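Side-chain contacts in triacylglycerol lipase (Yarrowia lipolytica, PDB 3O0D), which probably hydrolyses triacylglycerols as a secreted, glycosylated yeast lipase of the alpha/beta-hydrolase fold: residues 43-46 and 47-51; 282-285 and 286-290. All coordinates share one frame; numbering follows the deposited sequence.

Contact 1 of 2, residues 43-46 and 47-51; sequences CGLQ and CAHFP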
loop_
_atom_site.group_PDB
_atom_site.type_symbol
_atom_site.label_atom_id
_atom_site.label_comp_id
_atom_site.label_asym_id
_atom_site.label_seq_id
_atom_site.Cartn_x
_atom_site.Cartn_y
_atom_site.Cartn_z
ATOM N N CYS A 43 8.170 -14.990 -13.469
ATOM C CA CYS A 43 8.071 -13.669 -14.084
ATOM C C CYS A 43 9.416 -12.972 -14.033
ATOM O O CYS A 43 9.505 -11.751 -13.895
ATOM C CB CYS A 43 7.012 -12.824 -13.374
ATOM S SG CYS A 43 7.548 -12.127 -11.794
ATOM N N GLY A 44 10.465 -13.775 -14.145
ATOM C CA GLY A 44 11.843 -13.294 -14.078
ATOM C C GLY A 44 12.347 -13.129 -12.637
ATOM O O GLY A 44 11.919 -13.859 -11.700
ATOM N N LEU A 45 13.221 -12.165 -12.453
ATOM C CA LEU A 45 14.031 -12.081 -11.248
ATOM C C LEU A 45 13.213 -11.991 -9.983
ATOM O O LEU A 45 13.536 -12.653 -8.965
ATOM C CB LEU A 45 14.902 -10.841 -11.295
ATOM C CG LEU A 45 15.957 -10.779 -10.228
ATOM C CD1 LEU A 45 16.572 -12.189 -9.971
ATOM C CD2 LEU A 45 17.010 -9.733 -10.796
ATOM N N GLN A 46 12.171 -11.161 -9.992
ATOM C CA GLN A 46 11.494 -10.941 -8.727
ATOM C C GLN A 46 10.642 -12.136 -8.287
ATOM O O GLN A 46 10.735 -12.501 -7.156
ATOM C CB GLN A 46 10.636 -9.702 -8.766
ATOM C CG GLN A 46 11.384 -8.343 -9.013
ATOM C CD GLN A 46 12.470 -8.018 -8.014
ATOM O OE1 GLN A 46 12.416 -8.455 -6.887
ATOM N NE2 GLN A 46 13.476 -7.218 -8.429
ATOM N N CYS A 47 9.905 -12.788 -9.178
ATOM C CA CYS A 47 9.122 -13.972 -8.818
ATOM C C CYS A 47 10.084 -15.081 -8.361
ATOM O O CYS A 47 9.635 -15.961 -7.570
ATOM C CB CYS A 47 8.417 -14.525 -9.995
ATOM S SG CYS A 47 6.914 -13.512 -10.370
ATOM N N ALA A 48 11.340 -15.081 -8.891
ATOM C CA ALA A 48 12.300 -16.151 -8.524
ATOM C C ALA A 48 12.645 -16.164 -7.036
ATOM O O ALA A 48 13.106 -17.232 -6.565
ATOM C CB ALA A 48 13.615 -16.072 -9.318
ATOM N N HIS A 49 12.375 -15.113 -6.327
ATOM C CA HIS A 49 12.597 -15.089 -4.847
ATOM C C HIS A 49 11.478 -15.692 -4.038
ATOM O O HIS A 49 11.522 -15.619 -2.774
ATOM C CB HIS A 49 12.749 -13.614 -4.360
ATOM C CG HIS A 49 14.054 -13.011 -4.716
ATOM N ND1 HIS A 49 14.344 -12.459 -5.945
ATOM C CD2 HIS A 49 15.170 -12.861 -3.953
ATOM C CE1 HIS A 49 15.599 -12.039 -5.954
ATOM N NE2 HIS A 49 16.103 -12.231 -4.748
ATOM N N PHE A 50 10.486 -16.363 -4.722
ATOM C CA PHE A 50 9.313 -16.848 -4.006
ATOM C C PHE A 50 9.012 -18.336 -4.247
ATOM O O PHE A 50 8.004 -18.718 -4.937
ATOM C CB PHE A 50 8.108 -16.014 -4.463
ATOM C CG PHE A 50 8.158 -14.663 -3.871
ATOM C CD1 PHE A 50 7.877 -14.464 -2.554
ATOM C CD2 PHE A 50 8.757 -13.625 -4.638
ATOM C CE1 PHE A 50 7.977 -13.182 -1.941
ATOM C CE2 PHE A 50 8.979 -12.350 -4.064
ATOM C CZ PHE A 50 8.587 -12.112 -2.732
ATOM N N PRO A 51 9.820 -19.233 -3.674
ATOM C CA PRO A 51 9.580 -20.675 -3.869
ATOM C C PRO A 51 8.255 -21.026 -3.146
ATOM O O PRO A 51 7.898 -20.503 -2.079
ATOM C CB PRO A 51 10.770 -21.378 -3.127
ATOM C CG PRO A 51 11.253 -20.267 -2.109
ATOM C CD PRO A 51 11.004 -18.908 -2.804
#
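Between helix 12-27 and strand 53-60 the backbone curls through an alpha-turn, Ala48 N donating to Gly44 O at 3.1 Å, and the Cys43-Cys47 disulfide ties the same short coil on its flank. The S-S bond, 2.1 Å from Cys43 SG to Cys47 SG, twists right-handed with a C-S-S-C torsion of 99°. Cys43 SG stands between its own backbone N and carbonyl carbon (chi1 77°) and Cys47 SG beside its N, anti to the carbonyl carbon, settings that bring the two sulfurs together across the turn. Next along the turn, His49 turns the ND1 edge of its ring back to Leu45. His49 ND1 donates to Leu45 O at 3.1 Å, tilted 30° from the carbonyl plane. His49 CE1 comes within 4.1 Å of Leu45 CD1. That same Leu45 oxygen takes a second, weak bond from Ala48 N. Gln46 turns its amide inward instead, with OE1 bonded to Arg23 of helix 12-27 and NE2 to the terminal carboxylate of Ile301. The backbone oxygen of Gln46 accepts from His49 N, which sits above the carbonyl plane at 3.2 Å, and is also touched by the Phe50 ring edge, CD2 lying 3.4 Å from Gln46 O.

Contact 2 of 2, residues 282-285 and 286-290; sequences QVNV and IGNHL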
loop_
_atom_site.group_PDB
_atom_site.type_symbol
_atom_site.label_atom_id
_atom_site.label_comp_id
_atom_site.label_asym_id
_atom_site.label_seq_id
_atom_site.Cartn_x
_atom_site.Cartn_y
_atom_site.Cartn_z
ATOM N N GLN A 282 12.399 16.697 -4.513
ATOM C CA GLN A 282 11.079 16.403 -5.106
ATOM C C GLN A 282 11.060 16.519 -6.630
ATOM O O GLN A 282 10.027 16.195 -7.253
ATOM C CB GLN A 282 9.982 17.284 -4.553
ATOM C CG GLN A 282 9.754 17.235 -3.014
ATOM C CD GLN A 282 8.904 18.395 -2.499
ATOM O OE1 GLN A 282 9.027 19.553 -2.998
ATOM N NE2 GLN A 282 8.012 18.117 -1.521
ATOM N N VAL A 283 12.139 17.059 -7.201
ATOM C CA VAL A 283 12.157 17.375 -8.637
ATOM C C VAL A 283 11.810 16.245 -9.536
ATOM O O VAL A 283 10.858 16.366 -10.378
ATOM C CB VAL A 283 13.503 17.974 -9.060
ATOM C CG1 VAL A 283 13.672 17.913 -10.626
ATOM C CG2 VAL A 283 13.510 19.361 -8.475
ATOM N N ASN A 284 12.481 15.103 -9.378
ATOM C CA ASN A 284 12.275 14.000 -10.318
ATOM C C ASN A 284 11.182 12.990 -9.950
ATOM O O ASN A 284 11.421 11.857 -9.355
ATOM C CB ASN A 284 13.549 13.196 -10.308
ATOM C CG ASN A 284 13.630 12.316 -11.448
ATOM O OD1 ASN A 284 13.203 12.667 -12.551
ATOM N ND2 ASN A 284 14.233 11.159 -11.256
ATOM N N VAL A 285 9.958 13.374 -10.283
ATOM C CA VAL A 285 8.803 12.844 -9.553
ATOM C C VAL A 285 8.641 11.331 -9.839
ATOM O O VAL A 285 8.602 10.565 -8.893
ATOM C CB VAL A 285 7.528 13.649 -10.004
ATOM C CG1 VAL A 285 6.161 12.929 -9.581
ATOM C CG2 VAL A 285 7.546 15.081 -9.468
ATOM N N ILE A 286 8.555 10.896 -11.089
ATOM C CA ILE A 286 8.348 9.475 -11.406
ATOM C C ILE A 286 9.561 8.671 -10.906
ATOM O O ILE A 286 9.378 7.672 -10.194
ATOM C CB ILE A 286 8.039 9.149 -12.882
ATOM C CG1 ILE A 286 6.724 9.752 -13.310
ATOM C CG2 ILE A 286 7.980 7.632 -13.164
ATOM C CD1 ILE A 286 5.477 9.318 -12.505
ATOM N N GLY A 287 10.804 9.112 -11.216
ATOM C CA GLY A 287 11.917 8.266 -10.863
ATOM C C GLY A 287 11.969 8.029 -9.361
ATOM O O GLY A 287 12.279 6.872 -8.918
ATOM N N ASN A 288 11.715 9.059 -8.542
ATOM C CA ASN A 288 11.856 8.939 -7.091
ATOM C C ASN A 288 10.721 8.084 -6.550
ATOM O O ASN A 288 10.866 7.420 -5.541
ATOM C CB ASN A 288 11.732 10.283 -6.389
ATOM C CG ASN A 288 12.933 11.222 -6.709
ATOM O OD1 ASN A 288 13.984 10.747 -7.097
ATOM N ND2 ASN A 288 12.774 12.514 -6.485
ATOM N N HIS A 289 9.611 8.097 -7.258
ATOM C CA HIS A 289 8.480 7.231 -6.875
ATOM C C HIS A 289 8.689 5.769 -7.194
ATOM O O HIS A 289 7.999 4.896 -6.611
ATOM C CB HIS A 289 7.244 7.738 -7.654
ATOM C CG HIS A 289 5.936 7.026 -7.328
ATOM N ND1 HIS A 289 5.471 6.872 -6.031
ATOM C CD2 HIS A 289 4.946 6.572 -8.149
ATOM C CE1 HIS A 289 4.230 6.379 -6.071
ATOM N NE2 HIS A 289 3.914 6.150 -7.344
ATOM N N LEU A 290 9.700 5.414 -8.005
ATOM C CA LEU A 290 9.991 3.969 -8.330
ATOM C C LEU A 290 10.946 3.300 -7.319
ATOM O O LEU A 290 11.042 2.096 -7.352
ATOM C CB LEU A 290 10.620 3.782 -9.715
ATOM C CG LEU A 290 9.817 4.487 -10.826
ATOM C CD1 LEU A 290 10.400 4.028 -12.196
ATOM C CD2 LEU A 290 8.292 4.186 -10.659
HETATM O O HOH W 1 9.593 13.668 -6.471
HETATM O O HOH W 2 11.160 11.179 -13.247
HETATM O O HOH W 3 14.700 14.832 -7.507
HETATM O O HOH W 4 15.400 9.153 -9.199
#
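The first turn of helix 285-290, the short helix carrying His289 of a probable Ser-His-Asp triad, is where Asn284 and Asn288 meet. Asn284 holds the N-cap position, yet its side chain makes no direct capping bond; a water takes over, giving a hydrogen to Asn284 OD1 at 2.6 Å and accepting one from Gly287 N at 2.9 Å. The helix proper begins with Asn288 N donating to Asn284 O at 2.9 Å, nearly in line with the C=O bond. With CG anti to its carbonyl carbon (chi1 -68°), Asn288 folds its amide back over that same oxygen, Asn288 CG lying 3.1 Å from Asn284 O. Two further waters join the pair: one links Asn284 ND2 to Asn288 OD1, the other accepts from both Asn284 N and Asn288 ND2. Asn288 ND2 also donates to Gly229 O, in the loop that supplies Asp230. With alanine at Asn288, Gly229 O would probably lose this donor, and both water bridges their helix end. One residue on, His289 N bonds Val285 O at 3.1 Å, while the ring leads away to Ser162 OG through NE2 and Asp230 OD2 through ND1, an arrangement consistent with the Ser-His-Asp charge relay of serine lipases.

Contacts 1 and 2 do not touch: their centres are 26 Å apart and their nearest atoms about 10 Å. Contact 2 belongs to the presumed active site, since it carries the probable catalytic histidine; contact 1 lies in the N-terminal part of the chain, against helix 12-27. The C-terminal tail runs between them: Leu290, closing 286-290, shares backbone hydrogen bonding with Glu296, and the tail beyond Leu290 includes Val294 and Ile301, both met by Gln46. Cys43 also touches Cys30, whose disulfide with Cys299 fastens that tail. A pentanediol, probably from the crystallisation liquor, is about 3 Å from the side chain of Gln282 in contact 2, whose OE1 it hydrogen-bonds.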